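Choline kinase (Streptococcus pneumoniae, PDB 4R78) probably phosphorylates choline as a kinase of the protein kinase-like fold, and is bound here to adenosine monophosphate. Local coordinates at residues N76-L84 and N96-G104; I122-L133 and S234-F244. One frame throughout, in Å; residues are numbered along the deposited sequence.

Contact 1 of 2, residues N76-L84 and N96-G104; sequences NRQDEKYNL and NYLFDIEAG
The ring of F99 stands up from strand 98-100 against helix 77-84, and K81 lies along it. CG of F99 is anti to the backbone N (chi1 -162°), which carries the ring off the strand and up to the helix. There K81 CA sits over one face, with K81 CB 3.5 Å from F99 CD2. From that point the lysine chain runs extended past the phenylalanine in the opposite direction, until NZ donates to the backbone carbonyl of the same residue, K81 NZ to F99 O being 2.9 Å. A water accepts from both K81 NZ and F99 N, so the strand's peptide edge is tied to the ammonium twice. L84 approaches obliquely at the CD1 side of the ring, its CD1 3.5 Å from F99 CD1, and the same methyl also touches the side chain of N96.

This is the N-lobe of the kinase fold: helix 77-87 packs beside the edge strand 96-100 of the five-stranded antiparallel sheet, and the two short segments run nearly antiparallel, at 165°. Further round the F99 ring, F67 adds a second aromatic.

At the start of the helix the chemistry turns polar. R77 reaches out extended to the turn after the strand, where R77 NH2 donates to I101 O at 3.0 Å, nearly straight at 165° and in the guanidinium plane. A103 O and G104 N lie over one face of the same group, and R77 CD comes 3.8 Å from G104 CA. I101 sits between the two long chains, its side chain crossing that of K81 at about a right angle; I101 CD1 is 3.8 Å from R77 CB and 3.7 Å from K81 CD. D100 OD1 accepts from A103 N in an Asx motif and also forms a salt bridge with K28.

Contact 2 of 2, residues I122-L133 and S234-F244; sequences IKTKFDKIAPIL and SEFTSQEEETF
F244 drives its ring as a knob into the hole formed by F126, I129, A130 and L133, joining helix 126-137 to helix 238-248 in the helical part of the kinase-like fold; the short helix segments cross at -57°. A chi1 of -168° swings the F244 ring away from its own backbone N and edge-on to F126: the planes stand at 88° and F244 CD1 lies over the centre of the F126 face. A130 CB covers a face of F244, while I129 CG2 reaches its edge, 3.8 Å from F244 CE1. F236 completes the aromatic cluster in another way, nearly parallel to F126 but slid aside, so that F126 CZ and F236 CE1 touch at 3.4 Å with little ring overlap. L230 of helix 223-233 touches F244 and L133, closing the packing from a third helix.

Toward solvent the grip slackens. K123 extends across E240 at about a right angle, and its ammonium makes a salt bridge, K123 NZ to E240 OE1 at 3.3 Å, plus two weak bonds to S234 O and E235 O. Those carbonyls belong to the Schellman turn ending helix 223-233. E240 also serves the capping box of its own helix: E240 N donates to T237 OG1, and E240 OE1 takes T237 N from above the carboxylate plane at 2.9 Å.

The two contacts lie on opposite sides of the chain's centre, their own centres about 30 Å apart, and share no helix or strand. Contact 1 sets a helix against the sheet edge and is only partly buried, whereas contact 2 is a buried helix-to-helix contact joining segments 101 residues apart. One phenylalanine ring anchors contact 1, three cluster in contact 2. Both send basic chains to main-chain carbonyls, but in contact 2 those bonds are weak and K123 adds a salt bridge to E240; contact 1 has none between its segments. The bound AMP is about 10 Å from the side chain of N96 in contact 1 and about 11 Å from that of I122 in contact 2.

Contact 1 of 2, residues N76-L84 and N96-G104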
loop_
_atom_site.group_PDB
_atom_site.type_symbol
_atom_site.label_atom_id
_atom_site.label_comp_id
_atom_site.label_asym_id
_atom_site.label_seq_id
_atom_site.Cartn_x
_atom_site.Cartn_y
_atom_site.Cartn_z
ATOM N N ASN A 76 3.018 9.076 -7.792
ATOM C CA ASN A 76 2.889 10.475 -8.172
ATOM C C ASN A 76 2.756 11.305 -6.904
ATOM O O ASN A 76 1.711 11.305 -6.252
ATOM C CB ASN A 76 1.683 10.667 -9.102
ATOM C CG ASN A 76 1.538 12.097 -9.610
ATOM O OD1 ASN A 76 1.728 13.065 -8.874
ATOM N ND2 ASN A 76 1.155 12.231 -10.878
ATOM N N ARG A 77 3.833 12.003 -6.554
ATOM C CA ARG A 77 3.937 12.670 -5.256
ATOM C C ARG A 77 2.883 13.747 -5.052
ATOM O O ARG A 77 2.308 13.862 -3.978
ATOM C CB ARG A 77 5.343 13.231 -5.052
ATOM C CG ARG A 77 6.406 12.139 -5.091
ATOM C CD ARG A 77 7.799 12.703 -4.961
ATOM N NE ARG A 77 8.804 11.688 -5.268
ATOM C CZ ARG A 77 10.090 11.946 -5.468
ATOM N NH1 ARG A 77 10.930 10.961 -5.749
ATOM N NH2 ARG A 77 10.540 13.193 -5.414
ATOM N N GLN A 78 2.624 14.524 -6.096
ATOM C CA GLN A 78 1.607 15.564 -6.003
ATOM C C GLN A 78 0.199 14.992 -5.924
ATOM O O GLN A 78 -0.616 15.477 -5.139
ATOM C CB GLN A 78 1.768 16.574 -7.126
ATOM C CG GLN A 78 2.984 17.440 -6.887
ATOM C CD GLN A 78 2.916 18.771 -7.580
ATOM O OE1 GLN A 78 2.997 19.821 -6.940
ATOM N NE2 GLN A 78 2.783 18.742 -8.897
ATOM N N ASP A 79 -0.077 13.944 -6.703
ATOM C CA ASP A 79 -1.348 13.231 -6.583
ATOM C C ASP A 79 -1.568 12.833 -5.131
ATOM O O ASP A 79 -2.642 13.062 -4.574
ATOM C CB ASP A 79 -1.352 11.951 -7.423
ATOM C CG ASP A 79 -1.662 12.187 -8.895
ATOM O OD1 ASP A 79 -1.778 13.347 -9.347
ATOM O OD2 ASP A 79 -1.762 11.167 -9.608
ATOM N N GLU A 80 -0.536 12.248 -4.523
ATOM C CA GLU A 80 -0.657 11.676 -3.189
ATOM C C GLU A 80 -0.675 12.725 -2.086
ATOM O O GLU A 80 -1.285 12.509 -1.038
ATOM C CB GLU A 80 0.429 10.625 -2.945
ATOM C CG GLU A 80 0.340 9.422 -3.893
ATOM C CD GLU A 80 -1.000 8.700 -3.844
ATOM O OE1 GLU A 80 -1.303 7.988 -4.822
ATOM O OE2 GLU A 80 -1.744 8.845 -2.844
ATOM N N LYS A 81 -0.020 13.861 -2.326
ATOM C CA LYS A 81 -0.101 14.984 -1.394
ATOM C C LYS A 81 -1.528 15.533 -1.368
ATOM O O LYS A 81 -2.071 15.817 -0.298
ATOM C CB LYS A 81 0.913 16.084 -1.733
ATOM C CG LYS A 81 0.996 17.161 -0.665
ATOM C CD LYS A 81 2.243 18.004 -0.799
ATOM C CE LYS A 81 2.319 19.007 0.337
ATOM N NZ LYS A 81 3.651 19.666 0.381
ATOM N N TYR A 82 -2.139 15.658 -2.544
ATOM C CA TYR A 82 -3.542 16.044 -2.628
ATOM C C TYR A 82 -4.442 15.006 -1.966
ATOM O O TYR A 82 -5.358 15.352 -1.221
ATOM C CB TYR A 82 -3.991 16.252 -4.076
ATOM C CG TYR A 82 -5.477 16.519 -4.178
ATOM C CD1 TYR A 82 -6.021 17.713 -3.696
ATOM C CD2 TYR A 82 -6.346 15.570 -4.720
ATOM C CE1 TYR A 82 -7.387 17.964 -3.765
ATOM C CE2 TYR A 82 -7.719 15.819 -4.809
ATOM C CZ TYR A 82 -8.228 17.013 -4.318
ATOM O OH TYR A 82 -9.578 17.275 -4.384
ATOM N N ASN A 83 -4.183 13.731 -2.241
ATOM C CA ASN A 83 -5.007 12.687 -1.654
ATOM C C ASN A 83 -5.004 12.743 -0.130
ATOM O O ASN A 83 -6.040 12.528 0.493
ATOM C CB ASN A 83 -4.625 11.308 -2.193
ATOM C CG ASN A 83 -4.990 11.141 -3.667
ATOM O OD1 ASN A 83 -5.685 11.977 -4.244
ATOM N ND2 ASN A 83 -4.513 10.066 -4.280
ATOM N N LEU A 84 -3.859 13.084 0.463
ATOM C CA LEU A 84 -3.772 13.269 1.914
ATOM C C LEU A 84 -4.738 14.346 2.402
ATOM O O LEU A 84 -5.527 14.108 3.319
ATOM C CB LEU A 84 -2.348 13.632 2.346
ATOM C CG LEU A 84 -1.287 12.570 2.636
ATOM C CD1 LEU A 84 -0.117 13.230 3.350
ATOM C CD2 LEU A 84 -1.828 11.422 3.476
ATOM N N ASN A 96 -0.559 14.172 9.535
ATOM C CA ASN A 96 0.596 14.531 8.714
ATOM C C ASN A 96 1.144 15.915 9.062
ATOM O O ASN A 96 0.375 16.867 9.228
ATOM C CB ASN A 96 0.220 14.492 7.229
ATOM C CG ASN A 96 1.392 14.816 6.322
ATOM O OD1 ASN A 96 2.382 14.079 6.269
ATOM N ND2 ASN A 96 1.291 15.926 5.611
ATOM N N TYR A 97 2.470 16.019 9.155
ATOM C CA TYR A 97 3.135 17.305 9.385
ATOM C C TYR A 97 3.850 17.844 8.147
ATOM O O TYR A 97 3.887 19.056 7.917
ATOM C CB TYR A 97 4.117 17.204 10.551
ATOM C CG TYR A 97 3.437 17.085 11.888
ATOM C CD1 TYR A 97 2.853 18.198 12.489
ATOM C CD2 TYR A 97 3.372 15.863 12.554
ATOM C CE1 TYR A 97 2.222 18.101 13.720
ATOM C CE2 TYR A 97 2.742 15.755 13.795
ATOM C CZ TYR A 97 2.166 16.882 14.365
ATOM O OH TYR A 97 1.543 16.804 15.593
ATOM N N LEU A 98 4.427 16.939 7.363
ATOM C CA LEU A 98 5.153 17.310 6.156
ATOM C C LEU A 98 4.984 16.243 5.084
ATOM O O LEU A 98 4.988 15.048 5.381
ATOM C CB LEU A 98 6.642 17.510 6.465
ATOM C CG LEU A 98 7.478 18.309 5.465
ATOM C CD1 LEU A 98 7.229 19.807 5.631
ATOM C CD2 LEU A 98 8.954 17.995 5.644
ATOM N N PHE A 99 4.811 16.678 3.840
ATOM C CA PHE A 99 4.823 15.766 2.704
ATOM C C PHE A 99 5.713 16.404 1.646
ATOM O O PHE A 99 5.286 17.297 0.907
ATOM C CB PHE A 99 3.406 15.497 2.185
ATOM C CG PHE A 99 3.287 14.263 1.318
ATOM C CD1 PHE A 99 2.999 13.023 1.881
ATOM C CD2 PHE A 99 3.457 14.341 -0.060
ATOM C CE1 PHE A 99 2.881 11.878 1.084
ATOM C CE2 PHE A 99 3.333 13.205 -0.869
ATOM C CZ PHE A 99 3.042 11.974 -0.295
ATOM N N ASP A 100 6.962 15.952 1.606
ATOM C CA ASP A 100 7.990 16.566 0.774
ATOM C C ASP A 100 7.939 16.043 -0.657
ATOM O O ASP A 100 8.202 14.866 -0.919
ATOM C CB ASP A 100 9.376 16.333 1.384
ATOM C CG ASP A 100 10.481 17.031 0.611
ATOM O OD1 ASP A 100 11.244 16.331 -0.084
ATOM O OD2 ASP A 100 10.590 18.274 0.710
ATOM N N ILE A 101 7.589 16.944 -1.569
ATOM C CA ILE A 101 7.500 16.673 -3.001
ATOM C C ILE A 101 8.875 16.485 -3.647
ATOM O O ILE A 101 9.033 15.690 -4.578
ATOM C CB ILE A 101 6.730 17.840 -3.707
ATOM C CG1 ILE A 101 5.268 17.893 -3.240
ATOM C CG2 ILE A 101 6.831 17.748 -5.219
ATOM C CD1 ILE A 101 4.525 16.576 -3.376
ATOM N N GLU A 102 9.866 17.219 -3.147
ATOM C CA GLU A 102 11.205 17.201 -3.732
ATOM C C GLU A 102 11.846 15.811 -3.715
ATOM O O GLU A 102 12.394 15.361 -4.727
ATOM C CB GLU A 102 12.103 18.239 -3.038
ATOM C CG GLU A 102 13.580 18.215 -3.453
ATOM C CD GLU A 102 13.849 18.671 -4.886
ATOM O OE1 GLU A 102 12.908 19.015 -5.642
ATOM O OE2 GLU A 102 15.038 18.691 -5.261
ATOM N N ALA A 103 11.751 15.122 -2.578
ATOM C CA ALA A 103 12.407 13.826 -2.409
ATOM C C ALA A 103 11.428 12.669 -2.194
ATOM O O ALA A 103 11.796 11.505 -2.358
ATOM C CB ALA A 103 13.405 13.892 -1.264
ATOM N N GLY A 104 10.192 12.987 -1.818
ATOM C CA GLY A 104 9.194 11.951 -1.552
ATOM C C GLY A 104 9.321 11.414 -0.141
ATOM O O GLY A 104 9.655 10.242 0.067
HETATM O O HOH W 1 13.426 12.534 -5.671
HETATM O O HOH W 2 4.614 19.476 3.329
#

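Contact 2 of 2, residues I122-L133 and S234-F244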
loop_
_atom_site.group_PDB
_atom_site.type_symbol
_atom_site.label_atom_id
_atom_site.label_comp_id
_atom_site.label_asym_id
_atom_site.label_seq_id
_atom_site.Cartn_x
_atom_site.Cartn_y
_atom_site.Cartn_z
ATOM N N ILE A 122 -5.617 -8.850 12.819
ATOM C CA ILE A 122 -6.598 -8.279 11.895
ATOM C C ILE A 122 -7.879 -9.123 11.856
ATOM O O ILE A 122 -8.985 -8.593 11.726
ATOM C CB ILE A 122 -5.994 -8.063 10.472
ATOM C CG1 ILE A 122 -6.742 -6.955 9.728
ATOM C CG2 ILE A 122 -5.963 -9.352 9.670
ATOM C CD1 ILE A 122 -5.949 -6.333 8.593
ATOM N N LYS A 123 -7.720 -10.435 12.020
ATOM C CA LYS A 123 -8.841 -11.370 11.963
ATOM C C LYS A 123 -9.779 -11.290 13.172
ATOM O O LYS A 123 -10.895 -11.807 13.127
ATOM C CB LYS A 123 -8.328 -12.796 11.739
ATOM C CG LYS A 123 -7.818 -13.019 10.322
ATOM C CD LYS A 123 -6.854 -14.187 10.228
ATOM C CE LYS A 123 -6.164 -14.193 8.875
ATOM N NZ LYS A 123 -5.430 -15.465 8.631
ATOM N N THR A 124 -9.330 -10.631 14.238
ATOM C CA THR A 124 -10.173 -10.403 15.411
ATOM C C THR A 124 -10.946 -9.084 15.341
ATOM O O THR A 124 -11.746 -8.790 16.233
ATOM C CB THR A 124 -9.358 -10.430 16.733
ATOM O OG1 THR A 124 -8.453 -9.316 16.776
ATOM C CG2 THR A 124 -8.579 -11.736 16.870
ATOM N N LYS A 125 -10.718 -8.299 14.287
ATOM C CA LYS A 125 -11.215 -6.919 14.246
ATOM C C LYS A 125 -12.046 -6.564 13.012
ATOM O O LYS A 125 -12.055 -5.406 12.573
ATOM C CB LYS A 125 -10.052 -5.941 14.404
ATOM C CG LYS A 125 -9.396 -6.007 15.776
ATOM C CD LYS A 125 -8.086 -5.253 15.792
ATOM C CE LYS A 125 -7.304 -5.521 17.076
ATOM N NZ LYS A 125 -7.949 -4.937 18.290
ATOM N N PHE A 126 -12.760 -7.550 12.477
ATOM C CA PHE A 126 -13.660 -7.334 11.337
ATOM C C PHE A 126 -14.734 -6.303 11.671
ATOM O O PHE A 126 -15.167 -5.549 10.798
ATOM C CB PHE A 126 -14.333 -8.647 10.918
ATOM C CG PHE A 126 -13.436 -9.597 10.158
ATOM C CD1 PHE A 126 -12.058 -9.399 10.085
ATOM C CD2 PHE A 126 -13.981 -10.724 9.542
ATOM C CE1 PHE A 126 -11.243 -10.293 9.389
ATOM C CE2 PHE A 126 -13.175 -11.623 8.851
ATOM C CZ PHE A 126 -11.806 -11.407 8.775
ATOM N N ASP A 127 -15.157 -6.274 12.937
ATOM C CA ASP A 127 -16.173 -5.322 13.392
ATOM C C ASP A 127 -15.744 -3.864 13.201
ATOM O O ASP A 127 -16.593 -2.979 13.062
ATOM C CB ASP A 127 -16.583 -5.599 14.851
ATOM C CG ASP A 127 -15.450 -5.368 15.847
ATOM O OD1 ASP A 127 -14.274 -5.603 15.502
ATOM O OD2 ASP A 127 -15.743 -4.954 16.991
ATOM N N LYS A 128 -14.433 -3.630 13.187
ATOM C CA LYS A 128 -13.867 -2.302 12.937
ATOM C C LYS A 128 -13.406 -2.130 11.491
ATOM O O LYS A 128 -13.571 -1.058 10.905
ATOM C CB LYS A 128 -12.671 -2.034 13.858
ATOM C CG LYS A 128 -12.997 -1.870 15.330
ATOM C CD LYS A 128 -11.733 -1.525 16.105
ATOM C CE LYS A 128 -12.013 -1.274 17.580
ATOM N NZ LYS A 128 -10.763 -0.897 18.307
ATOM N N ILE A 129 -12.814 -3.177 10.921
ATOM C CA ILE A 129 -12.156 -3.050 9.618
ATOM C C ILE A 129 -13.133 -3.014 8.446
ATOM O O ILE A 129 -12.911 -2.280 7.480
ATOM C CB ILE A 129 -11.026 -4.091 9.432
ATOM C CG1 ILE A 129 -9.921 -3.811 10.456
ATOM C CG2 ILE A 129 -10.434 -4.025 8.021
ATOM C CD1 ILE A 129 -9.063 -4.991 10.791
ATOM N N ALA A 130 -14.216 -3.786 8.523
ATOM C CA ALA A 130 -15.228 -3.732 7.460
ATOM C C ALA A 130 -15.832 -2.326 7.310
ATOM O O ALA A 130 -15.886 -1.808 6.195
ATOM C CB ALA A 130 -16.306 -4.805 7.643
ATOM N N PRO A 131 -16.258 -1.693 8.427
ATOM C CA PRO A 131 -16.713 -0.302 8.336
ATOM C C PRO A 131 -15.655 0.662 7.796
ATOM O O PRO A 131 -15.998 1.597 7.070
ATOM C CB PRO A 131 -17.072 0.042 9.783
ATOM C CG PRO A 131 -17.489 -1.258 10.360
ATOM C CD PRO A 131 -16.545 -2.261 9.761
ATOM N N ILE A 132 -14.384 0.437 8.134
ATOM C CA ILE A 132 -13.310 1.285 7.613
ATOM C C ILE A 132 -13.247 1.223 6.087
ATOM O O ILE A 132 -13.161 2.255 5.422
ATOM C CB ILE A 132 -11.930 0.949 8.244
ATOM C CG1 ILE A 132 -11.852 1.491 9.676
ATOM C CG2 ILE A 132 -10.779 1.513 7.391
ATOM C CD1 ILE A 132 -10.638 1.013 10.456
ATOM N N LEU A 133 -13.309 0.015 5.535
ATOM C CA LEU A 133 -13.257 -0.134 4.084
ATOM C C LEU A 133 -14.498 0.453 3.420
ATOM O O LEU A 133 -14.409 1.045 2.345
ATOM C CB LEU A 133 -13.023 -1.589 3.671
ATOM C CG LEU A 133 -11.626 -2.158 3.971
ATOM C CD1 LEU A 133 -11.368 -3.387 3.113
ATOM C CD2 LEU A 133 -10.521 -1.111 3.780
ATOM N N SER A 234 -3.139 -10.935 4.177
ATOM C CA SER A 234 -3.306 -11.573 5.487
ATOM C C SER A 234 -3.645 -13.059 5.391
ATOM O O SER A 234 -3.947 -13.696 6.406
ATOM C CB SER A 234 -4.363 -10.846 6.320
ATOM O OG SER A 234 -3.883 -9.595 6.779
ATOM N N GLU A 235 -3.598 -13.599 4.174
ATOM C CA GLU A 235 -3.895 -15.015 3.908
ATOM C C GLU A 235 -5.193 -15.476 4.580
ATOM O O GLU A 235 -5.208 -16.442 5.347
ATOM C CB GLU A 235 -2.710 -15.904 4.308
ATOM C CG GLU A 235 -1.434 -15.620 3.530
ATOM C CD GLU A 235 -0.388 -16.697 3.722
ATOM O OE1 GLU A 235 -0.722 -17.889 3.558
ATOM O OE2 GLU A 235 0.768 -16.346 4.018
ATOM N N PHE A 236 -6.277 -14.763 4.291
ATOM C CA PHE A 236 -7.597 -15.127 4.787
ATOM C C PHE A 236 -7.985 -16.518 4.304
ATOM O O PHE A 236 -7.740 -16.878 3.151
ATOM C CB PHE A 236 -8.649 -14.139 4.277
ATOM C CG PHE A 236 -8.780 -12.869 5.088
ATOM C CD1 PHE A 236 -10.000 -12.197 5.119
ATOM C CD2 PHE A 236 -7.703 -12.336 5.803
ATOM C CE1 PHE A 236 -10.148 -11.013 5.840
ATOM C CE2 PHE A 236 -7.848 -11.156 6.536
ATOM C CZ PHE A 236 -9.073 -10.497 6.551
ATOM N N THR A 237 -8.596 -17.291 5.193
ATOM C CA THR A 237 -9.234 -18.547 4.816
ATOM C C THR A 237 -10.525 -18.230 4.070
ATOM O O THR A 237 -10.977 -17.084 4.073
ATOM C CB THR A 237 -9.609 -19.359 6.055
ATOM O OG1 THR A 237 -10.517 -18.591 6.854
ATOM C CG2 THR A 237 -8.370 -19.696 6.875
ATOM N N SER A 238 -11.129 -19.242 3.452
ATOM C CA SER A 238 -12.439 -19.067 2.822
ATOM C C SER A 238 -13.487 -18.580 3.826
ATOM O O SER A 238 -14.316 -17.734 3.491
ATOM C CB SER A 238 -12.900 -20.353 2.132
ATOM O OG SER A 238 -13.056 -21.414 3.053
ATOM N N GLN A 239 -13.432 -19.091 5.057
ATOM C CA GLN A 239 -14.372 -18.687 6.109
ATOM C C GLN A 239 -14.209 -17.209 6.457
ATOM O O GLN A 239 -15.193 -16.495 6.651
ATOM C CB GLN A 239 -14.198 -19.537 7.375
ATOM C CG GLN A 239 -14.581 -21.006 7.232
ATOM C CD GLN A 239 -13.483 -21.859 6.617
ATOM O OE1 GLN A 239 -12.344 -21.415 6.444
ATOM N NE2 GLN A 239 -13.824 -23.099 6.285
ATOM N N GLU A 240 -12.959 -16.759 6.537
ATOM C CA GLU A 240 -12.664 -15.364 6.847
ATOM C C GLU A 240 -13.065 -14.428 5.711
ATOM O O GLU A 240 -13.596 -13.350 5.967
ATOM C CB GLU A 240 -11.192 -15.199 7.219
ATOM C CG GLU A 240 -10.892 -15.755 8.606
ATOM C CD GLU A 240 -9.456 -16.205 8.796
ATOM O OE1 GLU A 240 -8.626 -16.096 7.865
ATOM O OE2 GLU A 240 -9.158 -16.683 9.904
ATOM N N GLU A 241 -12.828 -14.848 4.469
ATOM C CA GLU A 241 -13.288 -14.077 3.310
ATOM C C GLU A 241 -14.807 -13.916 3.301
ATOM O O GLU A 241 -15.311 -12.803 3.170
ATOM C CB GLU A 241 -12.806 -14.692 1.995
ATOM C CG GLU A 241 -11.300 -14.592 1.801
ATOM C CD GLU A 241 -10.840 -14.919 0.395
ATOM O OE1 GLU A 241 -11.667 -15.332 -0.447
ATOM O OE2 GLU A 241 -9.635 -14.756 0.131
ATOM N N GLU A 242 -15.528 -15.021 3.468
ATOM C CA GLU A 242 -16.993 -14.992 3.456
ATOM C C GLU A 242 -17.569 -14.143 4.585
ATOM O O GLU A 242 -18.497 -13.355 4.368
ATOM C CB GLU A 242 -17.563 -16.414 3.486
ATOM C CG GLU A 242 -17.340 -17.180 2.190
ATOM C CD GLU A 242 -17.826 -16.417 0.965
ATOM O OE1 GLU A 242 -19.059 -16.300 0.786
ATOM O OE2 GLU A 242 -16.973 -15.937 0.184
ATOM N N THR A 243 -17.003 -14.286 5.782
ATOM C CA THR A 243 -17.448 -13.518 6.937
ATOM C C THR A 243 -17.166 -12.030 6.732
ATOM O O THR A 243 -18.034 -11.198 6.984
ATOM C CB THR A 243 -16.809 -14.039 8.250
ATOM O OG1 THR A 243 -17.164 -15.416 8.429
ATOM C CG2 THR A 243 -17.285 -13.242 9.456
ATOM N N PHE A 244 -15.967 -11.698 6.258
ATOM C CA PHE A 244 -15.642 -10.301 6.011
ATOM C C PHE A 244 -16.553 -9.685 4.954
ATOM O O PHE A 244 -17.042 -8.571 5.133
ATOM C CB PHE A 244 -14.175 -10.100 5.626
ATOM C CG PHE A 244 -13.758 -8.658 5.642
ATOM C CD1 PHE A 244 -13.215 -8.092 6.798
ATOM C CD2 PHE A 244 -13.950 -7.844 4.524
ATOM C CE1 PHE A 244 -12.857 -6.747 6.830
ATOM C CE2 PHE A 244 -13.592 -6.494 4.551
ATOM C CZ PHE A 244 -13.046 -5.950 5.699
#